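Local structure of putative phosphinothricin acetyltransferase YwnH (Bacillus subtilis, 1VHS) at residues W141-G146 with R154-I159; R52-A57 with W67-T72. The protein probably transfers an acetyl group from acetyl-CoA to phosphinothricin, inactivating this herbicidal antibiotic and so conferring resistance to it. One frame throughout, in Å; residues are numbered along the deposited sequence. Where two conformers were deposited one is given.

Contact 1: W141-G146 with R154-I159; sequences WGLFPG and RYDLKI
With CG set beside its own backbone N (chi1 -68°), Asp156 swings its carboxylate across to Gly146, while a bend at chi3 (63°) folds the guanidinium of Arg154 back onto the carbonyl of the same glycine. Asp156 OD2 accepts from Gly146 N at 2.7 Å, met on its anti side and somewhat out of the carboxylate plane. Arg154 approaches side-on: NE, 3.0 Å from Gly146 O, lies on a lone pair of the carbonyl, and NH1 reaches that oxygen from above the carbonyl plane. The oxygen itself sits in the guanidinium plane, so two donors grip one acceptor and hold the guanidinium against rotation. Gly146 suits this corner because its phi is positive, which by itself favours glycine.

Further along, the strands pair regularly. Phe144 and Leu157 exchange two backbone bonds, the one from Phe144 N to Leu157 O being nearly straight at 2.8 Å. On the face of Phe144, Leu157 and Ile159, the Phe144 ring meets Ile159 obliquely, CE2 lying 4.0 Å from Ile159 CG1; Leu157 and Ile159 also pack on Phe121 of the next strand. On the other face the branches of Leu143 diverge, CD1 to the extended chain of Lys158 (CE at 3.9 Å) and CD2 to the carboxylate of Asp156. Lysine fits here because its methylenes serve the leucine while NZ forms a salt bridge with Glu140.

The regular pairing is interrupted at Ile159 O, which accepts from both Trp141 N, at 2.7 Å, and the more distant Gly142 N. Trp141 and Gly142 set against Ile159 make a classic beta bulge, here in the antiparallel hairpin of strands 139-150 and 153-163, which forms the C-terminal edge of this GNAT-fold sheet.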
loop_
_atom_site.group_PDB
_atom_site.type_symbol
_atom_site.label_atom_id
_atom_site.label_comp_id
_atom_site.label_asym_id
_atom_site.label_seq_id
_atom_site.Cartn_x
_atom_site.Cartn_y
_atom_site.Cartn_z
ATOM N N TRP A 141 -13.466 5.742 7.397
ATOM C CA TRP A 141 -14.214 4.813 8.227
ATOM C C TRP A 141 -13.727 4.864 9.670
ATOM O O TRP A 141 -14.395 4.367 10.578
ATOM C CB TRP A 141 -14.060 3.389 7.705
ATOM C CG TRP A 141 -14.836 3.075 6.460
ATOM C CD1 TRP A 141 -15.667 3.910 5.759
ATOM C CD2 TRP A 141 -14.857 1.820 5.778
ATOM N NE1 TRP A 141 -16.205 3.241 4.678
ATOM C CE2 TRP A 141 -15.725 1.958 4.669
ATOM C CE3 TRP A 141 -14.225 0.588 5.996
ATOM C CZ2 TRP A 141 -15.976 0.907 3.781
ATOM C CZ3 TRP A 141 -14.475 -0.458 5.111
ATOM C CH2 TRP A 141 -15.346 -0.288 4.015
ATOM N N GLY A 142 -12.552 5.443 9.876
ATOM C CA GLY A 142 -12.036 5.530 11.229
ATOM C C GLY A 142 -10.830 6.426 11.383
ATOM O O GLY A 142 -10.146 6.765 10.414
ATOM N N LEU A 143 -10.589 6.823 12.624
ATOM C CA LEU A 143 -9.453 7.652 12.974
ATOM C C LEU A 143 -9.006 7.164 14.342
ATOM O O LEU A 143 -9.761 7.236 15.317
ATOM C CB LEU A 143 -9.852 9.130 13.038
ATOM C CG LEU A 143 -8.716 10.159 13.103
ATOM C CD1 LEU A 143 -9.284 11.555 12.874
ATOM C CD2 LEU A 143 -8.005 10.087 14.444
ATOM N N PHE A 144 -7.794 6.627 14.399
ATOM C CA PHE A 144 -7.232 6.126 15.648
ATOM C C PHE A 144 -6.227 7.203 16.045
ATOM O O PHE A 144 -5.126 7.278 15.500
ATOM C CB PHE A 144 -6.550 4.769 15.425
ATOM C CG PHE A 144 -7.463 3.706 14.837
ATOM C CD1 PHE A 144 -8.849 3.807 14.954
ATOM C CD2 PHE A 144 -6.929 2.590 14.207
ATOM C CE1 PHE A 144 -9.687 2.812 14.450
ATOM C CE2 PHE A 144 -7.761 1.580 13.699
ATOM C CZ PHE A 144 -9.141 1.697 13.822
ATOM N N PRO A 145 -6.607 8.057 17.009
ATOM C CA PRO A 145 -5.771 9.159 17.489
ATOM C C PRO A 145 -4.469 8.835 18.203
ATOM O O PRO A 145 -4.442 8.081 19.173
ATOM C CB PRO A 145 -6.737 9.965 18.357
ATOM C CG PRO A 145 -7.601 8.913 18.960
ATOM C CD PRO A 145 -7.850 7.952 17.800
ATOM N N GLY A 146 -3.392 9.423 17.690
ATOM C CA GLY A 146 -2.063 9.247 18.258
ATOM C C GLY A 146 -1.588 7.846 18.602
ATOM O O GLY A 146 -0.797 7.689 19.533
ATOM N N ARG A 154 3.374 11.967 18.392
ATOM C CA ARG A 154 2.272 11.054 18.147
ATOM C C ARG A 154 1.532 11.385 16.859
ATOM O O ARG A 154 1.280 12.551 16.553
ATOM C CB ARG A 154 1.332 11.065 19.346
ATOM C CG ARG A 154 2.053 10.650 20.631
ATOM C CD ARG A 154 1.126 10.658 21.814
ATOM N NE ARG A 154 0.053 9.685 21.656
ATOM C CZ ARG A 154 -0.940 9.534 22.524
ATOM N NH1 ARG A 154 -1.879 8.623 22.308
ATOM N NH2 ARG A 154 -0.993 10.299 23.605
ATOM N N TYR A 155 1.191 10.342 16.107
ATOM C CA TYR A 155 0.502 10.497 14.831
ATOM C C TYR A 155 -0.824 9.745 14.795
ATOM O O TYR A 155 -0.966 8.703 15.417
ATOM C CB TYR A 155 1.382 9.964 13.699
ATOM C CG TYR A 155 2.714 10.657 13.557
ATOM C CD1 TYR A 155 3.750 10.430 14.464
ATOM C CD2 TYR A 155 2.940 11.541 12.507
ATOM C CE1 TYR A 155 4.981 11.072 14.323
ATOM C CE2 TYR A 155 4.162 12.183 12.355
ATOM C CZ TYR A 155 5.177 11.946 13.264
ATOM O OH TYR A 155 6.386 12.582 13.099
ATOM N N ASP A 156 -1.775 10.279 14.036
ATOM C CA ASP A 156 -3.092 9.673 13.884
ATOM C C ASP A 156 -3.100 8.731 12.683
ATOM O O ASP A 156 -2.438 8.992 11.675
ATOM C CB ASP A 156 -4.153 10.750 13.613
ATOM C CG ASP A 156 -4.410 11.656 14.799
ATOM O OD1 ASP A 156 -5.164 12.637 14.613
ATOM O OD2 ASP A 156 -3.882 11.401 15.900
ATOM N N LEU A 157 -3.850 7.641 12.786
ATOM C CA LEU A 157 -3.971 6.725 11.662
ATOM C C LEU A 157 -5.418 6.781 11.192
ATOM O O LEU A 157 -6.341 6.544 11.972
ATOM C CB LEU A 157 -3.637 5.289 12.073
ATOM C CG LEU A 157 -3.718 4.291 10.908
ATOM C CD1 LEU A 157 -2.600 4.594 9.898
ATOM C CD2 LEU A 157 -3.593 2.866 11.437
ATOM N N LYS A 158 -5.623 7.133 9.928
ATOM C CA LYS A 158 -6.966 7.161 9.384
ATOM C C LYS A 158 -7.186 5.902 8.566
ATOM O O LYS A 158 -6.266 5.404 7.907
ATOM C CB LYS A 158 -7.183 8.385 8.488
ATOM C CG LYS A 158 -7.538 9.644 9.252
ATOM C CD LYS A 158 -8.000 10.753 8.313
ATOM C CE LYS A 158 -8.487 11.953 9.109
ATOM N NZ LYS A 158 -9.200 12.929 8.238
ATOM N N ILE A 159 -8.398 5.371 8.628
ATOM C CA ILE A 159 -8.735 4.186 7.857
ATOM C C ILE A 159 -9.777 4.621 6.839
ATOM O O ILE A 159 -10.825 5.154 7.209
ATOM C CB ILE A 159 -9.360 3.069 8.724
ATOM C CG1 ILE A 159 -8.429 2.723 9.887
ATOM C CG2 ILE A 159 -9.605 1.821 7.868
ATOM C CD1 ILE A 159 -6.997 2.525 9.489
#

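Contact 2: R52-A57 with W67-T72; sequences RPLYVA and WISFET
Leu54 lays its CD1 methyl against the six-membered part of the Trp67 indole, 3.5 Å from CE3, and the same methyl lies 3.6 Å from Ser69 CB. Its CG is anti to the backbone N (chi1 175°), which leans the branched end toward the partner strand. The Trp67 indole takes the opposite course: chi1 of 51° places CG between the backbone N and the carbonyl carbon, and the ring leads away to stack on Tyr88 and meet Trp44. A large flat side chain suits this site, since it can serve Leu54 at one place and aromatic neighbours at others. Val56 lies on the same face, CG1 resting 4.2 Å from Trp67 CB.

Ser69 shares the face, and its small side chain lets the leucine methyl come close. Its OG donates to Glu71 OE2 at 2.8 Å and also pairs with His48, while OE2 has a second partner in Trp44 NE1, so a buried hydroxyl is tied into a polar network.

Across the sheet, Tyr55 and Phe70 meet obliquely, CE1 to CE1 at 3.8 Å, with Ile68 beside them packing on Leu102 and Ala106 of helix 98-109. Phe70 also presents its ring edge, in plane, to Pro53 O, the carbonyl that accepts a hydrogen bond from Phe70 N at 3.0 Å. Proline has no N-H to offer, but its carbonyl still takes part in the pairing, and its CD packs near the Phe70 ring.

Two further backbone bonds, Tyr55 N to Ile68 O at 2.8 Å and Ile68 N back to Tyr55 O, pin the register between them. The result is an antiparallel beta hairpin of strands 54-58 and 64-72, in the N-terminal half of the mixed sheet of the GNAT acetyltransferase fold.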
loop_
_atom_site.group_PDB
_atom_site.type_symbol
_atom_site.label_atom_id
_atom_site.label_comp_id
_atom_site.label_asym_id
_atom_site.label_seq_id
_atom_site.Cartn_x
_atom_site.Cartn_y
_atom_site.Cartn_z
ATOM N N ARG A 52 -4.484 -12.624 -2.952
ATOM C CA ARG A 52 -4.017 -11.428 -2.243
ATOM C C ARG A 52 -2.549 -11.255 -2.621
ATOM O O ARG A 52 -1.641 -11.532 -1.839
ATOM C CB ARG A 52 -4.181 -11.625 -0.737
ATOM C CG ARG A 52 -5.643 -11.848 -0.329
ATOM C CD ARG A 52 -6.478 -10.590 -0.549
ATOM N NE ARG A 52 -7.890 -10.781 -0.208
ATOM C CZ ARG A 52 -8.808 -11.272 -1.035
ATOM N NH1 ARG A 52 -10.062 -11.406 -0.621
ATOM N NH2 ARG A 52 -8.486 -11.619 -2.276
ATOM N N PRO A 53 -2.307 -10.777 -3.843
ATOM C CA PRO A 53 -0.947 -10.586 -4.338
ATOM C C PRO A 53 -0.229 -9.271 -4.134
ATOM O O PRO A 53 -0.785 -8.275 -3.664
ATOM C CB PRO A 53 -1.088 -10.917 -5.815
ATOM C CG PRO A 53 -2.428 -10.326 -6.141
ATOM C CD PRO A 53 -3.298 -10.580 -4.918
ATOM N N LEU A 54 1.046 -9.315 -4.496
ATOM C CA LEU A 54 1.930 -8.173 -4.451
ATOM C C LEU A 54 2.301 -7.936 -5.906
ATOM O O LEU A 54 2.788 -8.846 -6.581
ATOM C CB LEU A 54 3.193 -8.493 -3.648
ATOM C CG LEU A 54 4.246 -7.383 -3.640
ATOM C CD1 LEU A 54 3.656 -6.137 -2.987
ATOM C CD2 LEU A 54 5.487 -7.848 -2.881
ATOM N N TYR A 55 2.030 -6.734 -6.397
ATOM C CA TYR A 55 2.367 -6.379 -7.769
ATOM C C TYR A 55 3.454 -5.322 -7.752
ATOM O O TYR A 55 3.491 -4.480 -6.861
ATOM C CB TYR A 55 1.168 -5.785 -8.505
ATOM C CG TYR A 55 0.006 -6.722 -8.693
ATOM C CD1 TYR A 55 -0.983 -6.839 -7.717
ATOM C CD2 TYR A 55 -0.107 -7.497 -9.844
ATOM C CE1 TYR A 55 -2.057 -7.701 -7.884
ATOM C CE2 TYR A 55 -1.182 -8.370 -10.019
ATOM C CZ TYR A 55 -2.150 -8.466 -9.036
ATOM O OH TYR A 55 -3.201 -9.341 -9.189
ATOM N N VAL A 56 4.343 -5.363 -8.735
ATOM C CA VAL A 56 5.372 -4.347 -8.822
ATOM C C VAL A 56 5.145 -3.605 -10.129
ATOM O O VAL A 56 4.578 -4.156 -11.077
ATOM C CB VAL A 56 6.804 -4.941 -8.790
ATOM C CG1 VAL A 56 7.099 -5.507 -7.406
ATOM C CG2 VAL A 56 6.953 -6.027 -9.843
ATOM N N ALA A 57 5.553 -2.345 -10.155
ATOM C CA ALA A 57 5.411 -1.515 -11.337
ATOM C C ALA A 57 6.808 -1.168 -11.833
ATOM O O ALA A 57 7.642 -0.658 -11.075
ATOM C CB ALA A 57 4.636 -0.250 -11.007
ATOM N N TRP A 67 5.119 -0.417 -5.857
ATOM C CA TRP A 67 4.430 -1.679 -5.674
ATOM C C TRP A 67 3.074 -1.513 -5.013
ATOM O O TRP A 67 2.812 -0.507 -4.350
ATOM C CB TRP A 67 5.286 -2.700 -4.895
ATOM C CG TRP A 67 5.906 -2.256 -3.587
ATOM C CD1 TRP A 67 7.148 -1.717 -3.409
ATOM C CD2 TRP A 67 5.351 -2.418 -2.274
ATOM N NE1 TRP A 67 7.407 -1.546 -2.071
ATOM C CE2 TRP A 67 6.320 -1.968 -1.351
ATOM C CE3 TRP A 67 4.129 -2.907 -1.790
ATOM C CZ2 TRP A 67 6.110 -1.993 0.031
ATOM C CZ3 TRP A 67 3.918 -2.933 -0.415
ATOM C CH2 TRP A 67 4.905 -2.479 0.480
ATOM N N ILE A 68 2.215 -2.498 -5.238
ATOM C CA ILE A 68 0.861 -2.527 -4.688
ATOM C C ILE A 68 0.692 -3.870 -3.997
ATOM O O ILE A 68 0.890 -4.923 -4.605
ATOM C CB ILE A 68 -0.209 -2.438 -5.790
ATOM C CG1 ILE A 68 0.022 -1.213 -6.671
ATOM C CG2 ILE A 68 -1.596 -2.355 -5.158
ATOM C CD1 ILE A 68 -0.925 -1.165 -7.864
ATOM N N SER A 69 0.320 -3.834 -2.726
ATOM C CA SER A 69 0.148 -5.053 -1.956
ATOM C C SER A 69 -1.284 -5.197 -1.470
ATOM O O SER A 69 -1.857 -4.241 -0.950
ATOM C CB SER A 69 1.091 -5.031 -0.743
ATOM O OG SER A 69 0.776 -6.055 0.188
ATOM N N PHE A 70 -1.868 -6.379 -1.668
ATOM C CA PHE A 70 -3.210 -6.651 -1.165
ATOM C C PHE A 70 -2.967 -7.572 0.026
ATOM O O PHE A 70 -2.231 -8.552 -0.080
ATOM C CB PHE A 70 -4.083 -7.360 -2.198
ATOM C CG PHE A 70 -4.526 -6.472 -3.323
ATOM C CD1 PHE A 70 -3.778 -6.379 -4.491
ATOM C CD2 PHE A 70 -5.675 -5.700 -3.196
ATOM C CE1 PHE A 70 -4.169 -5.521 -5.523
ATOM C CE2 PHE A 70 -6.078 -4.837 -4.220
ATOM C CZ PHE A 70 -5.322 -4.749 -5.385
ATOM N N GLU A 71 -3.561 -7.248 1.165
ATOM C CA GLU A 71 -3.359 -8.062 2.356
ATOM C C GLU A 71 -4.669 -8.378 3.040
ATOM O O GLU A 71 -5.642 -7.636 2.909
ATOM C CB GLU A 71 -2.414 -7.336 3.311
ATOM C CG GLU A 71 -0.996 -7.215 2.760
ATOM C CD GLU A 71 -0.145 -6.227 3.524
ATOM O OE1 GLU A 71 -0.126 -6.295 4.772
ATOM O OE2 GLU A 71 0.514 -5.386 2.874
ATOM N N THR A 72 -4.697 -9.499 3.754
ATOM C CA THR A 72 -5.899 -9.912 4.468
ATOM C C THR A 72 -6.152 -8.952 5.615
ATOM O O THR A 72 -5.215 -8.357 6.155
ATOM C CB THR A 72 -5.742 -11.324 5.059
ATOM O OG1 THR A 72 -4.664 -11.327 6.002
ATOM C CG2 THR A 72 -5.452 -12.326 3.966
#

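How the contacts relate
Contacts 1 and 2 are two antiparallel hairpins built into one mixed sheet, with centres about 23 Å apart and nearest atoms about 11 Å apart. Strands 82-89 and 117-123 lie between them, so the two are linked through the sheet without touching. Contact 2 is buried near the middle of the chain, whereas contact 1 lies at the surface and includes the edge strand. Each has a side chain near a residue predicted to bind acetyl-CoA: the Trp67 side chain is about 3 Å from that of Tyr88, and the Lys158 side chain about 5 Å from that of Lys127. These distances are consistent with both hairpins lying near the cofactor site.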